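Side-chain contacts in enoyl-acyl carrier protein reductase (Uncultured bacterium, PDB 6KIA), which probably reduces the enoyl double bond of acyl carrier protein thioesters with NADH, the last step of each fatty-acid elongation cycle: residues 39-43 against 44-48; 120-123 against 124-128; 143-146 against 147-150. All coordinates share one frame; numbering follows the deposited sequence.

Contact 1 of 3, residues 39-43 against 44-48; sequences NEARD and AGMTI
Ile48 turns CG1 beside its own backbone N (chi1 -50°), and a second bend at chi2 brings CD1 back to Ala41, whose CB lies 3.9 Å from Ile48 CD1. Met46 also sets CG beside its N (chi1 -63°) and runs on extended at chi2, which puts SD 4.0 Å from Ala41 CB; the bend at chi3 then turns the methyl away. The stretch is a Schellman motif ending the helix of a beta-alpha-beta unit in the Rossmann-type sheet, between strands 21-25 and 47-56. Gly45, at positive phi (87°), turns the chain out of the helix. Met46 N bonds to Ala41 O at 3.1 Å, nearly along the C=O axis, and Gly45 N reaches Arg42 O at 3.0 Å from above the carbonyl plane. Phe22 of strand 21-25 touches Ala41, Met46 and Ile48, so the small methyl of Ala41 sits in an apolar corner between helix and sheet. Phe411 of helix 394-413 packs on Ala44 and Met46. Further out, Arg42 NH1 makes a weak bond to Asn39 OD1, which lies at the guanidinium edge. One water donates to both Arg42 O and Met46 O, each 2.9 Å from its oxygen.

Contact 2 of 3, residues 120-123 against 124-128; sequences WAHI and EKCRA
His122 and Cys126 sit one turn apart near the start of the long helix 120-146, in a stretch of alpha helix where the amides of 124-127 bond to the carbonyls of 120-123, four residues back. Of these four bonds, that from Cys126 N to His122 O is 2.9 Å long, with an N-H...O angle of 165°. The next, from Arg127 N to Ile123 O, is 2.8 Å.

The side-chain contact is a sulfur-aromatic one at i, i+4. His122 holds CG anti to its backbone N (chi1 -175°), while Cys126 keeps SG beside its own N, and the thiol comes to lie over one face of the imidazole. SG stands 4.0 Å from the centroid of the His122 ring, 30° off the normal, and its shift is toward the NE2-CD2 side. The same ring is met at its edge, in plane, by Lys125, whose chain bends at chi3 and carries NZ to the ND1 side. His122 NE2 bonds to the carbonyl O of Pro99, so the ring's rotation is fixed by that loop, and Leu104 of helix 101-105 also touches it.

On another side of the helix, the buried Ile123 packs on Phe90, Leu104 and Leu200. Arg127 stretches from CG to NE toward helix 196-219, where NE forms a salt bridge with Glu207 OE2, and Trp120 lies against Lys199 and Met203 of that helix, so 120-128 is tied to 196-219 by both charge and packing. Within the sulfur-ring contact the shortest approach is Cys126 SG to His122 NE2, at 3.6 Å.

Contact 3 of 3, residues 143-146 against 147-150; sequences AELD and GMIP
Leu145 and Met148 meet where the helix gives way to a type I beta turn from Asp146 to Ile149, and the firm backbone bond here is Met148 N to Leu145 O, 2.8 Å long, with the donor well above the carbonyl plane. Around it lie weaker bonds: Gly147 N to Glu144 O, and Ile149 N shared between Leu145 O and Asp146 O. Leu145 O is thus approached by two amides, only one of them at a good distance and angle.

Two side-chain pairs, each four residues apart, accompany the turn. Ile149 places CG1 beside its backbone N (chi1 -49°) and runs on extended, which lays CD1 over the branch point of Leu145: Ile149 CD1 is 3.6 Å from Leu145 CG and about equally far, 4.0 Å, from Leu145 CD1 and CD2. The methyl therefore touches the fork itself. Met148, extended beyond CG, runs back along the helix end at an angle to Glu144, and its CE lies 3.4 Å from Glu144 CG, a close methyl-to-methylene approach.

These residues close helix 120-146 on the way into strand 155-159, within the Rossmann-type alpha/beta sheet. Leu145 and Ile149 face that sheet, Leu145 touching Val23 and Ile82 and Ile149 touching Val21, while Ile223 and Leu227 of helix 221-229 cover them from another element. Met148 packs on Arg80 and Ile82.

The acids at this end have partners beyond the turn. Glu144 OE2 forms a salt bridge with Arg80 NH1 at the start of strand 80-83, in the neighbourhood of the Met148 methyl. Asp146 OD1 pairs with Arg226 NH2, and the same nitrogen bonds to Ile149 O, bridging the first and last residues of the turn.

How the contacts relate
Contacts 2 and 3 lie near the two ends of helix 120-146, their centres about 34 Å apart, whereas contact 1 ends a different helix and leads into strand 47-56. Contacts 1 and 3 are the closer pair, with nearest atoms about 6 Å apart, and both send apolar side chains against strand 21-25. Each is partly buried, an apolar inner side giving way to more open residues. Both are helix ends, but contact 1 reverses through a glycine at positive phi, while contact 3 unwinds into a type I turn. Contact 2 keeps full helical bonding and relies on a thiol over an imidazole, with its outer side chains more exposed.

Contact 1 of 3, residues 39-43 against 44-48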
ATOM      1  N   ASN A  39       1.151  15.323  -3.803  1.00 20.36           N
ATOM      2  CA  ASN A  39       0.624  16.498  -4.488  1.00 22.05           C
ATOM      3  C   ASN A  39       0.085  17.501  -3.476  1.00 19.61           C
ATOM      4  O   ASN A  39       0.246  18.732  -3.633  1.00 20.68           O
ATOM      5  CB  ASN A  39      -0.486  16.119  -5.472  1.00 27.13           C
ATOM      6  CG  ASN A  39       0.008  15.244  -6.616  1.00 37.65           C
ATOM      7  OD1 ASN A  39       1.207  15.170  -6.896  1.00 42.89           O
ATOM      8  ND2 ASN A  39      -0.923  14.600  -7.298  1.00 35.78           N
ATOM      9  N   GLU A  40      -0.497  16.988  -2.391  1.00 19.06           N
ATOM     10  CA  GLU A  40      -0.989  17.877  -1.341  1.00 21.99           C
ATOM     11  C   GLU A  40       0.169  18.630  -0.715  1.00 22.25           C
ATOM     12  O   GLU A  40       0.124  19.869  -0.508  1.00 21.60           O
ATOM     13  CB  GLU A  40      -1.759  17.095  -0.276  1.00 22.45           C
ATOM     14  CG  GLU A  40      -3.082  16.631  -0.816  1.00 29.66           C
ATOM     15  CD  GLU A  40      -4.033  17.787  -1.009  1.00 34.07           C
ATOM     16  OE1 GLU A  40      -4.059  18.688  -0.142  1.00 35.07           O
ATOM     17  OE2 GLU A  40      -4.671  17.846  -2.069  1.00 43.77           O
ATOM     18  N   ALA A  41       1.224  17.881  -0.433  1.00 20.77           N
ATOM     19  CA  ALA A  41       2.384  18.504   0.184  1.00 17.55           C
ATOM     20  C   ALA A  41       2.957  19.566  -0.747  1.00 21.17           C
ATOM     21  O   ALA A  41       3.387  20.642  -0.293  1.00 25.02           O
ATOM     22  CB  ALA A  41       3.423  17.461   0.508  1.00 18.99           C
ATOM     23  N   ARG A  42       2.939  19.277  -2.047  1.00 24.14           N
ATOM     24  CA  ARG A  42       3.500  20.211  -3.021  1.00 23.83           C
ATOM     25  C   ARG A  42       2.638  21.464  -3.019  1.00 24.82           C
ATOM     26  O   ARG A  42       3.170  22.581  -2.996  1.00 24.64           O
ATOM     27  CB  ARG A  42       3.584  19.575  -4.423  1.00 32.13           C
ATOM     28  CG  ARG A  42       4.387  20.382  -5.440  1.00 39.60           C
ATOM     29  CD  ARG A  42       4.742  19.580  -6.702  1.00 47.54           C
ATOM     30  NE  ARG A  42       5.608  18.429  -6.440  1.00 54.13           N
ATOM     31  CZ  ARG A  42       5.197  17.165  -6.398  1.00 54.06           C
ATOM     32  NH1 ARG A  42       3.924  16.863  -6.611  1.00 54.06           N
ATOM     33  NH2 ARG A  42       6.068  16.196  -6.155  1.00 57.64           N
ATOM     34  N   ASP A  43       1.309  21.308  -3.000  1.00 22.10           N
ATOM     35  CA  ASP A  43       0.479  22.510  -3.155  1.00 22.64           C
ATOM     36  C   ASP A  43       0.446  23.334  -1.874  1.00 30.34           C
ATOM     37  O   ASP A  43       0.106  24.514  -1.905  1.00 27.42           O
ATOM     38  CB  ASP A  43      -0.963  22.175  -3.574  1.00 27.59           C
ATOM     39  CG  ASP A  43      -1.045  21.283  -4.790  1.00 32.87           C
ATOM     40  OD1 ASP A  43      -0.169  21.379  -5.677  1.00 34.93           O
ATOM     41  OD2 ASP A  43      -2.042  20.526  -4.889  1.00 41.09           O
ATOM     42  N   ALA A  44       0.833  22.734  -0.749  1.00 24.39           N
ATOM     43  CA  ALA A  44       0.918  23.488   0.502  1.00 22.71           C
ATOM     44  C   ALA A  44       2.230  24.266   0.566  1.00 22.83           C
ATOM     45  O   ALA A  44       2.441  25.049   1.485  1.00 23.90           O
ATOM     46  CB  ALA A  44       0.791  22.562   1.711  1.00 26.45           C
ATOM     47  N   GLY A  45       3.102  24.054  -0.416  1.00 20.89           N
ATOM     48  CA  GLY A  45       4.359  24.788  -0.485  1.00 27.65           C
ATOM     49  C   GLY A  45       5.497  24.164   0.303  1.00 28.33           C
ATOM     50  O   GLY A  45       6.501  24.813   0.600  1.00 26.91           O
ATOM     51  N   MET A  46       5.365  22.882   0.623  1.00 22.35           N
ATOM     52  CA  MET A  46       6.419  22.189   1.357  1.00 19.90           C
ATOM     53  C   MET A  46       7.593  21.852   0.455  1.00 22.62           C
ATOM     54  O   MET A  46       7.450  21.652  -0.754  1.00 27.81           O
ATOM     55  CB  MET A  46       5.886  20.897   1.985  1.00 19.08           C
ATOM     56  CG  MET A  46       4.807  21.150   3.000  1.00 20.25           C
ATOM     57  SD  MET A  46       4.213  19.600   3.737  1.00 21.18           S
ATOM     58  CE  MET A  46       5.497  19.255   4.962  1.00 17.35           C
ATOM     59  N   THR A  47       8.767  21.829   1.058  1.00 19.80           N
ATOM     60  CA  THR A  47       9.936  21.253   0.428  1.00 21.68           C
ATOM     61  C   THR A  47       9.831  19.739   0.365  1.00 23.33           C
ATOM     62  O   THR A  47       9.590  19.087   1.376  1.00 30.17           O
ATOM     63  CB  THR A  47      11.193  21.622   1.181  1.00 24.86           C
ATOM     64  OG1 THR A  47      11.276  23.050   1.234  1.00 26.36           O
ATOM     65  CG2 THR A  47      12.417  21.071   0.469  1.00 24.12           C
ATOM     66  N   ILE A  48       9.980  19.204  -0.837  1.00 20.71           N
ATOM     67  CA  ILE A  48       9.822  17.779  -1.092  1.00 21.75           C
ATOM     68  C   ILE A  48      11.189  17.103  -1.140  1.00 26.62           C
ATOM     69  O   ILE A  48      12.075  17.508  -1.895  1.00 25.69           O
ATOM     70  CB  ILE A  48       9.071  17.507  -2.428  1.00 25.00           C
ATOM     71  CG1 ILE A  48       7.761  18.321  -2.541  1.00 24.63           C
ATOM     72  CG2 ILE A  48       8.882  16.010  -2.643  1.00 25.63           C
ATOM     73  CD1 ILE A  48       6.712  18.085  -1.430  1.00 23.52           C
TER
HETATM   74  O   HOH W   1       6.051  22.889  -2.924  1.00 38.04           O

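Contact 2 of 3, residues 120-123 against 124-128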
ATOM      1  N   TRP A 120      17.635 -22.453   8.326  1.00 25.48           N
ATOM      2  CA  TRP A 120      17.158 -21.244   8.974  1.00 29.93           C
ATOM      3  C   TRP A 120      18.242 -20.487   9.719  1.00 36.20           C
ATOM      4  O   TRP A 120      18.127 -19.280   9.897  1.00 38.40           O
ATOM      5  CB  TRP A 120      15.998 -21.565   9.918  1.00 24.70           C
ATOM      6  CG  TRP A 120      14.745 -21.960   9.164  1.00 29.46           C
ATOM      7  CD1 TRP A 120      14.183 -23.208   9.097  1.00 33.74           C
ATOM      8  CD2 TRP A 120      13.940 -21.114   8.328  1.00 32.20           C
ATOM      9  NE1 TRP A 120      13.062 -23.182   8.290  1.00 33.89           N
ATOM     10  CE2 TRP A 120      12.891 -21.906   7.812  1.00 35.69           C
ATOM     11  CE3 TRP A 120      13.992 -19.758   7.979  1.00 29.49           C
ATOM     12  CZ2 TRP A 120      11.916 -21.390   6.963  1.00 29.52           C
ATOM     13  CZ3 TRP A 120      13.015 -19.249   7.133  1.00 35.06           C
ATOM     14  CH2 TRP A 120      11.996 -20.063   6.638  1.00 32.69           C
ATOM     15  N   ALA A 121      19.300 -21.182  10.134  1.00 31.05           N
ATOM     16  CA  ALA A 121      20.443 -20.521  10.753  1.00 32.88           C
ATOM     17  C   ALA A 121      21.104 -19.583   9.757  1.00 34.14           C
ATOM     18  O   ALA A 121      21.392 -18.415  10.079  1.00 32.87           O
ATOM     19  CB  ALA A 121      21.433 -21.544  11.264  1.00 30.06           C
ATOM     20  N   HIS A 122      21.307 -20.076   8.535  1.00 29.21           N
ATOM     21  CA  HIS A 122      21.921 -19.247   7.512  1.00 31.67           C
ATOM     22  C   HIS A 122      20.986 -18.093   7.132  1.00 35.41           C
ATOM     23  O   HIS A 122      21.436 -16.958   6.943  1.00 34.33           O
ATOM     24  CB  HIS A 122      22.283 -20.054   6.267  1.00 35.31           C
ATOM     25  CG  HIS A 122      23.029 -19.257   5.243  1.00 39.38           C
ATOM     26  ND1 HIS A 122      24.301 -18.773   5.463  1.00 39.14           N
ATOM     27  CD2 HIS A 122      22.662 -18.807   4.021  1.00 35.34           C
ATOM     28  CE1 HIS A 122      24.701 -18.093   4.403  1.00 42.73           C
ATOM     29  NE2 HIS A 122      23.722 -18.095   3.514  1.00 35.22           N
ATOM     30  N   ILE A 123      19.689 -18.377   7.046  1.00 31.32           N
ATOM     31  CA  ILE A 123      18.739 -17.330   6.687  1.00 32.54           C
ATOM     32  C   ILE A 123      18.760 -16.228   7.747  1.00 36.53           C
ATOM     33  O   ILE A 123      18.637 -15.045   7.423  1.00 28.45           O
ATOM     34  CB  ILE A 123      17.317 -17.888   6.500  1.00 29.65           C
ATOM     35  CG1 ILE A 123      17.225 -18.613   5.154  1.00 29.98           C
ATOM     36  CG2 ILE A 123      16.272 -16.763   6.525  1.00 24.38           C
ATOM     37  CD1 ILE A 123      15.980 -19.410   4.992  1.00 34.50           C
ATOM     38  N   GLU A 124      18.918 -16.615   9.008  1.00 34.10           N
ATOM     39  CA  GLU A 124      18.994 -15.648  10.097  1.00 33.39           C
ATOM     40  C   GLU A 124      20.257 -14.789   9.971  1.00 32.91           C
ATOM     41  O   GLU A 124      20.233 -13.564  10.202  1.00 36.11           O
ATOM     42  CB  GLU A 124      18.972 -16.359  11.449  1.00 42.69           C
ATOM     43  CG  GLU A 124      19.171 -15.423  12.638  1.00 54.10           C
ATOM     44  CD  GLU A 124      18.189 -14.261  12.640  1.00 65.47           C
ATOM     45  OE1 GLU A 124      16.969 -14.505  12.536  1.00 67.68           O
ATOM     46  OE2 GLU A 124      18.640 -13.100  12.747  1.00 69.67           O
ATOM     47  N   LYS A 125      21.363 -15.431   9.608  1.00 32.68           N
ATOM     48  CA  LYS A 125      22.588 -14.679   9.328  1.00 38.45           C
ATOM     49  C   LYS A 125      22.391 -13.619   8.238  1.00 38.85           C
ATOM     50  O   LYS A 125      22.805 -12.453   8.367  1.00 33.16           O
ATOM     51  CB  LYS A 125      23.705 -15.639   8.952  1.00 46.07           C
ATOM     52  CG  LYS A 125      25.064 -14.997   8.754  1.00 59.48           C
ATOM     53  CD  LYS A 125      26.117 -16.066   8.509  1.00 64.61           C
ATOM     54  CE  LYS A 125      25.741 -17.363   9.225  1.00 69.88           C
ATOM     55  NZ  LYS A 125      26.434 -18.562   8.684  1.00 71.64           N
ATOM     56  N   CYS A 126      21.732 -14.034   7.168  1.00 35.94           N
ATOM     57  CA  CYS A 126      21.389 -13.120   6.075  1.00 37.43           C
ATOM     58  C   CYS A 126      20.443 -11.990   6.505  1.00 32.59           C
ATOM     59  O   CYS A 126      20.598 -10.835   6.075  1.00 27.94           O
ATOM     60  CB  CYS A 126      20.774 -13.898   4.907  1.00 41.11           C
ATOM     61  SG  CYS A 126      21.901 -15.080   4.118  1.00 31.58           S
ATOM     62  N   ARG A 127      19.447 -12.327   7.321  1.00 24.69           N
ATOM     63  CA  ARG A 127      18.495 -11.340   7.820  1.00 24.78           C
ATOM     64  C   ARG A 127      19.232 -10.276   8.610  1.00 30.00           C
ATOM     65  O   ARG A 127      18.951  -9.085   8.456  1.00 27.49           O
ATOM     66  CB  ARG A 127      17.410 -11.996   8.695  1.00 27.43           C
ATOM     67  CG  ARG A 127      16.270 -11.058   9.116  1.00 28.88           C
ATOM     68  CD  ARG A 127      15.107 -11.791   9.777  1.00 32.85           C
ATOM     69  NE  ARG A 127      13.849 -11.054   9.600  1.00 47.56           N
ATOM     70  CZ  ARG A 127      12.648 -11.479   9.996  1.00 48.37           C
ATOM     71  NH1 ARG A 127      12.523 -12.644  10.619  1.00 47.21           N
ATOM     72  NH2 ARG A 127      11.567 -10.723   9.776  1.00 37.60           N
ATOM     73  N   ALA A 128      20.163 -10.707   9.468  1.00 31.00           N
ATOM     74  CA  ALA A 128      20.966  -9.770  10.259  1.00 29.53           C
ATOM     75  C   ALA A 128      21.789  -8.842   9.380  1.00 32.03           C
ATOM     76  O   ALA A 128      21.804  -7.619   9.600  1.00 30.61           O
ATOM     77  CB  ALA A 128      21.879 -10.516  11.225  1.00 25.71           C
TER

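Contact 3 of 3, residues 143-146 against 147-150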
ATOM      1  N   ALA A 143      21.297  11.554   8.462  1.00 26.64           N
ATOM      2  CA  ALA A 143      22.422  12.475   8.660  1.00 26.34           C
ATOM      3  C   ALA A 143      22.353  13.578   7.622  1.00 30.16           C
ATOM      4  O   ALA A 143      22.444  14.776   7.964  1.00 31.39           O
ATOM      5  CB  ALA A 143      23.744  11.743   8.566  1.00 25.81           C
ATOM      6  N   GLU A 144      22.096  13.196   6.368  1.00 30.67           N
ATOM      7  CA  GLU A 144      21.996  14.196   5.306  1.00 29.59           C
ATOM      8  C   GLU A 144      20.736  15.074   5.427  1.00 30.27           C
ATOM      9  O   GLU A 144      20.781  16.293   5.233  1.00 31.14           O
ATOM     10  CB  GLU A 144      22.034  13.516   3.940  1.00 33.38           C
ATOM     11  CG  GLU A 144      22.264  14.473   2.795  1.00 46.93           C
ATOM     12  CD  GLU A 144      22.552  13.760   1.493  1.00 57.91           C
ATOM     13  OE1 GLU A 144      23.189  12.688   1.534  1.00 62.15           O
ATOM     14  OE2 GLU A 144      22.132  14.265   0.431  1.00 62.95           O
ATOM     15  N   LEU A 145      19.615  14.452   5.770  1.00 27.58           N
ATOM     16  CA  LEU A 145      18.347  15.147   5.899  1.00 22.62           C
ATOM     17  C   LEU A 145      18.369  16.156   7.049  1.00 29.59           C
ATOM     18  O   LEU A 145      17.752  17.212   6.966  1.00 29.96           O
ATOM     19  CB  LEU A 145      17.233  14.135   6.128  1.00 30.75           C
ATOM     20  CG  LEU A 145      15.809  14.661   6.141  1.00 34.46           C
ATOM     21  CD1 LEU A 145      15.399  15.208   4.775  1.00 38.08           C
ATOM     22  CD2 LEU A 145      14.895  13.536   6.602  1.00 30.57           C
ATOM     23  N   ASP A 146      19.060  15.808   8.132  1.00 26.15           N
ATOM     24  CA  ASP A 146      19.097  16.672   9.310  1.00 28.45           C
ATOM     25  C   ASP A 146      19.577  18.066   8.925  1.00 32.50           C
ATOM     26  O   ASP A 146      19.046  19.063   9.401  1.00 33.80           O
ATOM     27  CB  ASP A 146      19.998  16.073  10.398  1.00 32.18           C
ATOM     28  CG  ASP A 146      20.027  16.919  11.650  1.00 42.26           C
ATOM     29  OD1 ASP A 146      19.006  16.951  12.379  1.00 35.11           O
ATOM     30  OD2 ASP A 146      21.075  17.541  11.911  1.00 53.31           O
ATOM     31  N   GLY A 147      20.551  18.126   8.026  1.00 31.54           N
ATOM     32  CA  GLY A 147      21.094  19.399   7.581  1.00 33.63           C
ATOM     33  C   GLY A 147      20.147  20.196   6.710  1.00 37.74           C
ATOM     34  O   GLY A 147      20.352  21.388   6.481  1.00 48.12           O
ATOM     35  N   MET A 148      19.098  19.539   6.233  1.00 31.15           N
ATOM     36  CA  MET A 148      18.129  20.161   5.336  1.00 29.49           C
ATOM     37  C   MET A 148      16.854  20.673   6.017  1.00 34.37           C
ATOM     38  O   MET A 148      16.061  21.370   5.388  1.00 43.40           O
ATOM     39  CB  MET A 148      17.709  19.162   4.247  1.00 27.79           C
ATOM     40  CG  MET A 148      18.843  18.469   3.540  1.00 28.30           C
ATOM     41  SD  MET A 148      18.097  17.375   2.303  1.00 44.83           S
ATOM     42  CE  MET A 148      19.459  16.284   1.939  1.00101.41           C
ATOM     43  N   ILE A 149      16.630  20.299   7.272  1.00 23.38           N
ATOM     44  CA  ILE A 149      15.418  20.692   7.976  1.00 23.37           C
ATOM     45  C   ILE A 149      15.783  21.683   9.095  1.00 29.62           C
ATOM     46  O   ILE A 149      16.392  21.307  10.098  1.00 26.71           O
ATOM     47  CB  ILE A 149      14.661  19.464   8.549  1.00 27.11           C
ATOM     48  CG1 ILE A 149      14.503  18.376   7.476  1.00 27.11           C
ATOM     49  CG2 ILE A 149      13.297  19.867   9.119  1.00 23.22           C
ATOM     50  CD1 ILE A 149      13.871  17.114   8.004  1.00 27.60           C
ATOM     51  N   PRO A 150      15.432  22.969   8.918  1.00 23.43           N
ATOM     52  CA  PRO A 150      15.906  23.943   9.919  1.00 21.73           C
ATOM     53  C   PRO A 150      15.152  23.822  11.241  1.00 25.79           C
ATOM     54  O   PRO A 150      14.032  23.282  11.273  1.00 20.72           O
ATOM     55  CB  PRO A 150      15.636  25.301   9.253  1.00 23.40           C
ATOM     56  CG  PRO A 150      14.504  25.028   8.254  1.00 25.95           C
ATOM     57  CD  PRO A 150      14.666  23.595   7.817  1.00 23.57           C
TER